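Side-chain contacts in trichothecene 3-O-acetyltransferase TRI101 (Fusarium sporotrichioides, PDB 2ZBA), which transfers an acetyl group from acetyl coenzyme A to the 3-hydroxyl of trichothecene mycotoxins during their biosynthesis in the fungus: residues Leu16-Ile19 and Gly20-Pro23; Met168-Thr171 and Gly172-Ala175. All blocks are in the same frame, centred on the assembly; numbering follows the deposited sequence.

Both contacts are local turns within continuous chain, so neither closes a long loop; they run in series and neither nests in nor crosses the other. Contact 1 comes first, in the link from strand 14-15 to helix 23-26, where residues 16-23 wind through a short 3-10 turn between strand 81-85 and helix 348-363. Much further on, contact 2 forms the first turn of helix 170-184, just after strand 156-164 of the mixed five-stranded sheet. Their centres lie 15 Å apart and their nearest atoms about 6 Å apart, without touching. Q22 of contact 1 comes near the bound trichothecene, while D169 and M170 of contact 2 line the coenzyme A pocket.

Contact 1. Residues Leu16-Ile19 and Gly20-Pro23; sequences LDII and GQQP
D17 and I18 hold the turn through their carbonyl oxygens: G20 N donates to D17 O at 2.7 Å, and Q21 N donates to I18 O at 3.1 Å. Each bond reaches back three residues, the 3-10 pattern, and the second is the straighter, with an angle of 158° at the hydrogen.

A third bond comes from a side chain. Q22 reaches back along the turn, its chain extended beyond CG, and brings NE2 to 2.9 Å from I19 O; the bond is weak, because the angle at the hydrogen is only 127°. The side chains of I19 and Q22 run side by side in the same direction, with NE2 of Q22 3.8 Å from CG2 of I19. At the other end of the amide, Q22 OE1 accepts a weak bond from L373 N.

Van der Waals packing is carried by Q21, which doubles back over the turn. Its first torsion (chi1 -51°) holds CG beside the backbone N and sets it 3.3 Å from I18 O. The same CG meets CD1 of I18 at 4.1 Å, the two side chains crossing at about a right angle. A bend at chi2 then carries the amide back to L16, with NE2 of Q21 4.0 Å from CB of L16. The polar end of Q21 is held from outside, OE1 taking its hydrogen bond from S82 N on strand 81-85.

Outside partners fix the flanks. D17 turns its carboxylate to the OH of Y313 and the N of L316, and I18, I19 and Q22 all lean on helix 348-363.

In sum, this is a buried 3-10 turn linking strand 14-15 to helix 23-26, and the side chain of its last glutamine, Q22, comes within about 4 Å of the bound T-2 toxin, beside the trichothecene pocket.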
ATOM      1  N   LEU A  16     -16.808  -7.813  -5.798  1.00 20.77           N
ATOM      2  CA  LEU A  16     -15.619  -6.950  -5.700  1.00 20.88           C
ATOM      3  C   LEU A  16     -15.506  -6.058  -6.931  1.00 20.64           C
ATOM      4  O   LEU A  16     -16.117  -6.342  -7.966  1.00 19.97           O
ATOM      5  CB  LEU A  16     -14.332  -7.783  -5.551  1.00 20.34           C
ATOM      6  CG  LEU A  16     -14.206  -8.838  -4.449  1.00 20.17           C
ATOM      7  CD1 LEU A  16     -12.771  -9.294  -4.370  1.00 20.32           C
ATOM      8  CD2 LEU A  16     -14.661  -8.320  -3.107  1.00 20.96           C
ATOM      9  N   ASP A  17     -14.741  -4.978  -6.808  1.00 20.38           N
ATOM     10  CA  ASP A  17     -14.334  -4.187  -7.960  1.00 20.89           C
ATOM     11  C   ASP A  17     -13.814  -5.154  -9.032  1.00 20.85           C
ATOM     12  O   ASP A  17     -13.001  -6.020  -8.721  1.00 19.91           O
ATOM     13  CB  ASP A  17     -13.214  -3.233  -7.542  1.00 20.58           C
ATOM     14  CG  ASP A  17     -13.690  -2.171  -6.572  1.00 20.25           C
ATOM     15  OD1 ASP A  17     -14.286  -1.170  -7.045  1.00 18.97           O
ATOM     16  OD2 ASP A  17     -13.461  -2.339  -5.342  1.00 18.00           O
ATOM     17  N   ILE A  18     -14.298  -5.044 -10.271  1.00 21.63           N
ATOM     18  CA  ILE A  18     -13.786  -5.943 -11.330  1.00 22.75           C
ATOM     19  C   ILE A  18     -12.268  -5.959 -11.349  1.00 22.47           C
ATOM     20  O   ILE A  18     -11.679  -7.010 -11.474  1.00 21.89           O
ATOM     21  CB  ILE A  18     -14.390  -5.706 -12.775  1.00 23.24           C
ATOM     22  CG1 ILE A  18     -13.602  -6.484 -13.833  1.00 24.19           C
ATOM     23  CG2 ILE A  18     -14.312  -4.262 -13.186  1.00 24.98           C
ATOM     24  CD1 ILE A  18     -13.577  -8.026 -13.632  1.00 26.73           C
ATOM     25  N   ILE A  19     -11.639  -4.802 -11.164  1.00 22.41           N
ATOM     26  CA  ILE A  19     -10.176  -4.724 -11.095  1.00 22.93           C
ATOM     27  C   ILE A  19      -9.566  -5.477  -9.888  1.00 23.01           C
ATOM     28  O   ILE A  19      -8.414  -5.904  -9.930  1.00 23.08           O
ATOM     29  CB  ILE A  19      -9.698  -3.237 -11.214  1.00 22.66           C
ATOM     30  CG1 ILE A  19      -9.663  -2.851 -12.696  1.00 22.41           C
ATOM     31  CG2 ILE A  19      -8.354  -3.035 -10.585  1.00 24.11           C
ATOM     32  CD1 ILE A  19      -9.380  -1.394 -12.981  1.00 23.76           C
ATOM     33  N   GLY A  20     -10.351  -5.673  -8.833  1.00 23.11           N
ATOM     34  CA  GLY A  20      -9.864  -6.378  -7.647  1.00 23.11           C
ATOM     35  C   GLY A  20      -9.960  -7.886  -7.773  1.00 23.37           C
ATOM     36  O   GLY A  20      -9.546  -8.615  -6.865  1.00 22.82           O
ATOM     37  N   GLN A  21     -10.525  -8.352  -8.891  1.00 23.90           N
ATOM     38  CA  GLN A  21     -10.705  -9.779  -9.139  1.00 24.68           C
ATOM     39  C   GLN A  21      -9.455 -10.455  -9.679  1.00 25.30           C
ATOM     40  O   GLN A  21      -9.543 -11.557 -10.214  1.00 26.51           O
ATOM     41  CB  GLN A  21     -11.861 -10.036 -10.108  1.00 25.03           C
ATOM     42  CG  GLN A  21     -13.154  -9.357  -9.765  1.00 25.12           C
ATOM     43  CD  GLN A  21     -14.108 -10.203  -8.978  1.00 24.55           C
ATOM     44  OE1 GLN A  21     -13.753 -11.241  -8.442  1.00 26.43           O
ATOM     45  NE2 GLN A  21     -15.328  -9.741  -8.881  1.00 24.60           N
ATOM     46  N   GLN A  22      -8.301  -9.803  -9.553  1.00 25.68           N
ATOM     47  CA  GLN A  22      -7.018 -10.371  -9.972  1.00 26.42           C
ATOM     48  C   GLN A  22      -6.575 -11.418  -8.956  1.00 26.93           C
ATOM     49  O   GLN A  22      -6.525 -11.124  -7.760  1.00 26.86           O
ATOM     50  CB  GLN A  22      -5.938  -9.283 -10.042  1.00 25.68           C
ATOM     51  CG  GLN A  22      -6.197  -8.211 -11.020  1.00 26.03           C
ATOM     52  CD  GLN A  22      -5.257  -7.038 -10.875  1.00 26.89           C
ATOM     53  OE1 GLN A  22      -4.061  -7.202 -10.606  1.00 30.36           O
ATOM     54  NE2 GLN A  22      -5.784  -5.838 -11.084  1.00 25.14           N
ATOM     55  N   PRO A  23      -6.208 -12.631  -9.420  1.00 27.93           N
ATOM     56  CA  PRO A  23      -5.825 -13.639  -8.429  1.00 28.16           C
ATOM     57  C   PRO A  23      -4.675 -13.217  -7.480  1.00 28.14           C
ATOM     58  O   PRO A  23      -4.685 -13.642  -6.338  1.00 28.64           O
ATOM     59  CB  PRO A  23      -5.466 -14.875  -9.283  1.00 28.58           C
ATOM     60  CG  PRO A  23      -6.174 -14.643 -10.603  1.00 28.24           C
ATOM     61  CD  PRO A  23      -6.117 -13.154 -10.804  1.00 28.14           C
TER

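Contact 2. Residues Met168-Thr171 and Gly172-Ala175; sequences MDMT and GQDA. With COA (coenzyme A), chain E.
D169 O accepts from Q173 N at 2.9 Å, M170 O from D174 N at 2.8 Å, and T171 O from A175 N at 3.0 Å: three successive alpha-helical bonds that make the first turn of helix 170-184.

Just ahead of that turn D169 is the N-cap. With its CG between the backbone N and the carbonyl carbon (chi1 57°), the carboxylate folds back so that OD1 faces G172 N, nearly along its C-O axis, at 2.9 Å and an angle of 155° at the hydrogen. G172 has no side chain to return the bond, so the cap runs one way. The second oxygen, OD2, is bound by R304 in a salt bridge and by L317 N, which fixes the rotation of the carboxylate.

Two selenomethionines grip Q173 from roughly opposite sides of its CB. SE of M168 sits 3.7 Å from that CB, and CE of M170, on a chain bent at chi2 and chi3, comes to 3.8 Å from it. Between them the glutamine runs on in an extended chain, and its NE2 donates to T30 O on strand 29-37. A water bonded to M168 O reaches Q173 OE1 only weakly. D174 shares another water with T171 O, while its carboxylate pairs with R178 and also binds Y396 and G392.

The thiol end of coenzyme A lies over the start of the helix, with S1P 3.6 Å from CB of M170 and 3.7 Å from CB of D169. D169 closes the HXXXD motif of the BAHD acyltransferases. Its capping bond and salt bridge to R304 fit the structural part this aspartate plays in the family, beside the coenzyme A thiol end.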
HETATM    1  N   MSE A 168      -9.974  -4.047  -0.960  1.00 16.72           N
HETATM    2  CA  MSE A 168      -9.551  -2.666  -0.726  1.00 17.23           C
HETATM    3  C   MSE A 168      -8.111  -2.442  -1.110  1.00 16.55           C
HETATM    4  O   MSE A 168      -7.277  -3.316  -0.898  1.00 17.61           O
HETATM    5  CB  MSE A 168      -9.766  -2.267   0.759  1.00 16.93           C
HETATM    6  CG  MSE A 168      -9.003  -3.110   1.787  1.00 16.38           C
HETATM    7 SE   MSE A 168      -9.650  -2.729   3.600  0.60 19.29          SE
HETATM    8  CE  MSE A 168     -11.120  -3.892   3.532  1.00 16.04           C
ATOM      9  N   ASP A 169      -7.818  -1.271  -1.679  1.00 16.16           N
ATOM     10  CA  ASP A 169      -6.441  -0.779  -1.763  1.00 16.04           C
ATOM     11  C   ASP A 169      -6.114  -0.013  -0.456  1.00 15.89           C
ATOM     12  O   ASP A 169      -6.993   0.113   0.395  1.00 15.15           O
ATOM     13  CB  ASP A 169      -6.179   0.028  -3.068  1.00 16.20           C
ATOM     14  CG  ASP A 169      -7.115   1.214  -3.262  1.00 16.22           C
ATOM     15  OD1 ASP A 169      -7.569   1.824  -2.278  1.00 19.87           O
ATOM     16  OD2 ASP A 169      -7.398   1.558  -4.429  1.00 19.86           O
HETATM   17  N   MSE A 170      -4.882   0.474  -0.275  1.00 16.20           N
HETATM   18  CA  MSE A 170      -4.538   1.178   0.996  1.00 17.17           C
HETATM   19  C   MSE A 170      -5.305   2.514   1.225  1.00 17.39           C
HETATM   20  O   MSE A 170      -5.632   2.869   2.367  1.00 17.90           O
HETATM   21  CB  MSE A 170      -3.028   1.336   1.178  1.00 17.54           C
HETATM   22  CG  MSE A 170      -2.604   1.817   2.563  1.00 17.95           C
HETATM   23 SE   MSE A 170      -3.091   0.638   4.094  0.60 23.91          SE
HETATM   24  CE  MSE A 170      -4.012   1.903   5.171  1.00 20.60           C
ATOM     25  N   THR A 171      -5.591   3.244   0.149  1.00 17.49           N
ATOM     26  CA  THR A 171      -6.519   4.397   0.181  1.00 17.62           C
ATOM     27  C   THR A 171      -7.888   4.021   0.776  1.00 17.70           C
ATOM     28  O   THR A 171      -8.425   4.721   1.651  1.00 17.58           O
ATOM     29  CB  THR A 171      -6.719   4.982  -1.246  1.00 17.46           C
ATOM     30  OG1 THR A 171      -5.447   5.256  -1.825  1.00 15.93           O
ATOM     31  CG2 THR A 171      -7.547   6.278  -1.213  1.00 18.14           C
ATOM     32  N   GLY A 172      -8.451   2.909   0.303  1.00 17.16           N
ATOM     33  CA  GLY A 172      -9.734   2.434   0.789  1.00 16.78           C
ATOM     34  C   GLY A 172      -9.642   1.924   2.216  1.00 16.67           C
ATOM     35  O   GLY A 172     -10.565   2.112   2.995  1.00 17.06           O
ATOM     36  N   GLN A 173      -8.545   1.261   2.552  1.00 16.25           N
ATOM     37  CA  GLN A 173      -8.332   0.778   3.906  1.00 16.28           C
ATOM     38  C   GLN A 173      -8.216   1.979   4.877  1.00 17.20           C
ATOM     39  O   GLN A 173      -8.780   1.955   5.962  1.00 16.76           O
ATOM     40  CB  GLN A 173      -7.057  -0.064   3.956  1.00 16.20           C
ATOM     41  CG  GLN A 173      -6.764  -0.785   5.296  1.00 15.18           C
ATOM     42  CD  GLN A 173      -5.793  -1.945   5.100  1.00 16.06           C
ATOM     43  OE1 GLN A 173      -5.671  -2.466   4.004  1.00 17.94           O
ATOM     44  NE2 GLN A 173      -5.076  -2.316   6.134  1.00 15.36           N
ATOM     45  N   ASP A 174      -7.470   3.005   4.469  1.00 16.88           N
ATOM     46  CA  ASP A 174      -7.322   4.239   5.243  1.00 18.26           C
ATOM     47  C   ASP A 174      -8.657   4.936   5.485  1.00 18.15           C
ATOM     48  O   ASP A 174      -8.911   5.423   6.585  1.00 18.98           O
ATOM     49  CB  ASP A 174      -6.359   5.199   4.529  1.00 17.51           C
ATOM     50  CG  ASP A 174      -6.179   6.510   5.265  1.00 19.44           C
ATOM     51  OD1 ASP A 174      -5.808   6.503   6.471  1.00 21.44           O
ATOM     52  OD2 ASP A 174      -6.395   7.554   4.626  1.00 19.47           O
ATOM     53  N   ALA A 175      -9.492   5.007   4.453  1.00 18.68           N
ATOM     54  CA  ALA A 175     -10.836   5.573   4.571  1.00 19.41           C
ATOM     55  C   ALA A 175     -11.672   4.827   5.605  1.00 19.59           C
ATOM     56  O   ALA A 175     -12.370   5.442   6.422  1.00 19.83           O
ATOM     57  CB  ALA A 175     -11.543   5.581   3.204  1.00 19.32           C
TER
HETATM   58  N1A COA E 462       1.874  23.434 -10.346  1.00 29.88           N
HETATM   59  C2A COA E 462       2.855  23.205  -9.395  1.00 30.22           C
HETATM   60  N3A COA E 462       2.685  22.185  -8.469  1.00 30.36           N
HETATM   61  C4A COA E 462       1.567  21.404  -8.490  1.00 29.65           C
HETATM   62  C5A COA E 462       0.572  21.631  -9.439  1.00 29.85           C
HETATM   63  C6A COA E 462       0.730  22.659 -10.378  1.00 30.17           C
HETATM   64  N6A COA E 462      -0.256  22.962 -11.228  1.00 29.71           N
HETATM   65  N7A COA E 462      -0.412  20.726  -9.227  1.00 31.13           N
HETATM   66  C8A COA E 462      -0.064  19.946  -8.175  1.00 30.49           C
HETATM   67  N9A COA E 462       1.161  20.349  -7.710  1.00 29.18           N
HETATM   68  C1B COA E 462       1.964  19.699  -6.648  1.00 27.82           C
HETATM   69  C2B COA E 462       1.373  19.941  -5.263  1.00 29.43           C
HETATM   70  O2B COA E 462       1.844  21.154  -4.715  1.00 30.19           O
HETATM   71  C3B COA E 462       1.826  18.698  -4.518  1.00 26.57           C
HETATM   72  O3B COA E 462       3.216  18.807  -4.363  1.00 27.39           O
HETATM   73  P3B COA E 462       4.043  18.539  -3.005  1.00 27.49           P
HETATM   74  O7A COA E 462       3.523  17.252  -2.398  1.00 24.81           O
HETATM   75  O8A COA E 462       3.809  19.644  -2.012  1.00 27.49           O
HETATM   76  O9A COA E 462       5.463  18.413  -3.459  1.00 25.15           O
HETATM   77  C4B COA E 462       1.678  17.632  -5.583  1.00 27.01           C
HETATM   78  O4B COA E 462       1.997  18.282  -6.802  1.00 27.47           O
HETATM   79  C5B COA E 462       0.306  16.990  -5.707  1.00 26.54           C
HETATM   80  O5B COA E 462       0.359  16.194  -6.887  1.00 26.93           O
HETATM   81  P1A COA E 462      -0.380  14.764  -6.966  1.00 25.71           P
HETATM   82  O1A COA E 462      -1.847  14.904  -6.708  1.00 25.81           O
HETATM   83  O2A COA E 462      -0.055  14.020  -8.240  1.00 26.64           O
HETATM   84  O3A COA E 462       0.144  13.901  -5.687  1.00 24.67           O
HETATM   85  P2A COA E 462       1.603  13.240  -5.488  1.00 25.05           P
HETATM   86  O4A COA E 462       2.043  13.575  -4.079  1.00 22.48           O
HETATM   87  O5A COA E 462       2.623  13.584  -6.545  1.00 20.06           O
HETATM   88  O6A COA E 462       1.367  11.658  -5.599  1.00 24.61           O
HETATM   89  CBP COA E 462       0.830   9.616  -6.757  1.00 24.36           C
HETATM   90  CCP COA E 462       1.446  11.010  -6.860  1.00 24.56           C
HETATM   91  CDP COA E 462       1.882   8.721  -6.103  1.00 22.41           C
HETATM   92  CEP COA E 462       0.486   9.126  -8.173  1.00 22.69           C
HETATM   93  CAP COA E 462      -0.419   9.704  -5.875  1.00 25.32           C
HETATM   94  OAP COA E 462      -1.380  10.566  -6.467  1.00 24.81           O
HETATM   95  C9P COA E 462      -1.082   8.382  -5.563  1.00 26.56           C
HETATM   96  O9P COA E 462      -1.985   7.837  -6.480  1.00 24.62           O
HETATM   97  N8P COA E 462      -0.833   7.790  -4.393  1.00 27.65           N
HETATM   98  C7P COA E 462      -1.443   6.508  -4.054  1.00 27.40           C
HETATM   99  C6P COA E 462      -0.678   5.316  -4.630  1.00 27.12           C
HETATM  100  C5P COA E 462      -1.355   4.021  -4.210  1.00 28.52           C
HETATM  101  O5P COA E 462      -2.442   3.661  -4.726  1.00 28.94           O
HETATM  102  N4P COA E 462      -0.746   3.291  -3.283  1.00 28.13           N
HETATM  103  C3P COA E 462      -1.549   2.486  -2.367  0.50 29.51           C
HETATM  104  C2P COA E 462      -1.249   0.994  -2.472  0.50 29.17           C
HETATM  105  S1P COA E 462      -2.659  -0.095  -2.102  0.50 28.53           S
HETATM  106  O   HOH W   1      -5.288  -2.963   0.607  1.00 25.44           O
HETATM  107  O   HOH W   2      -7.439   7.472   2.110  1.00 29.40           O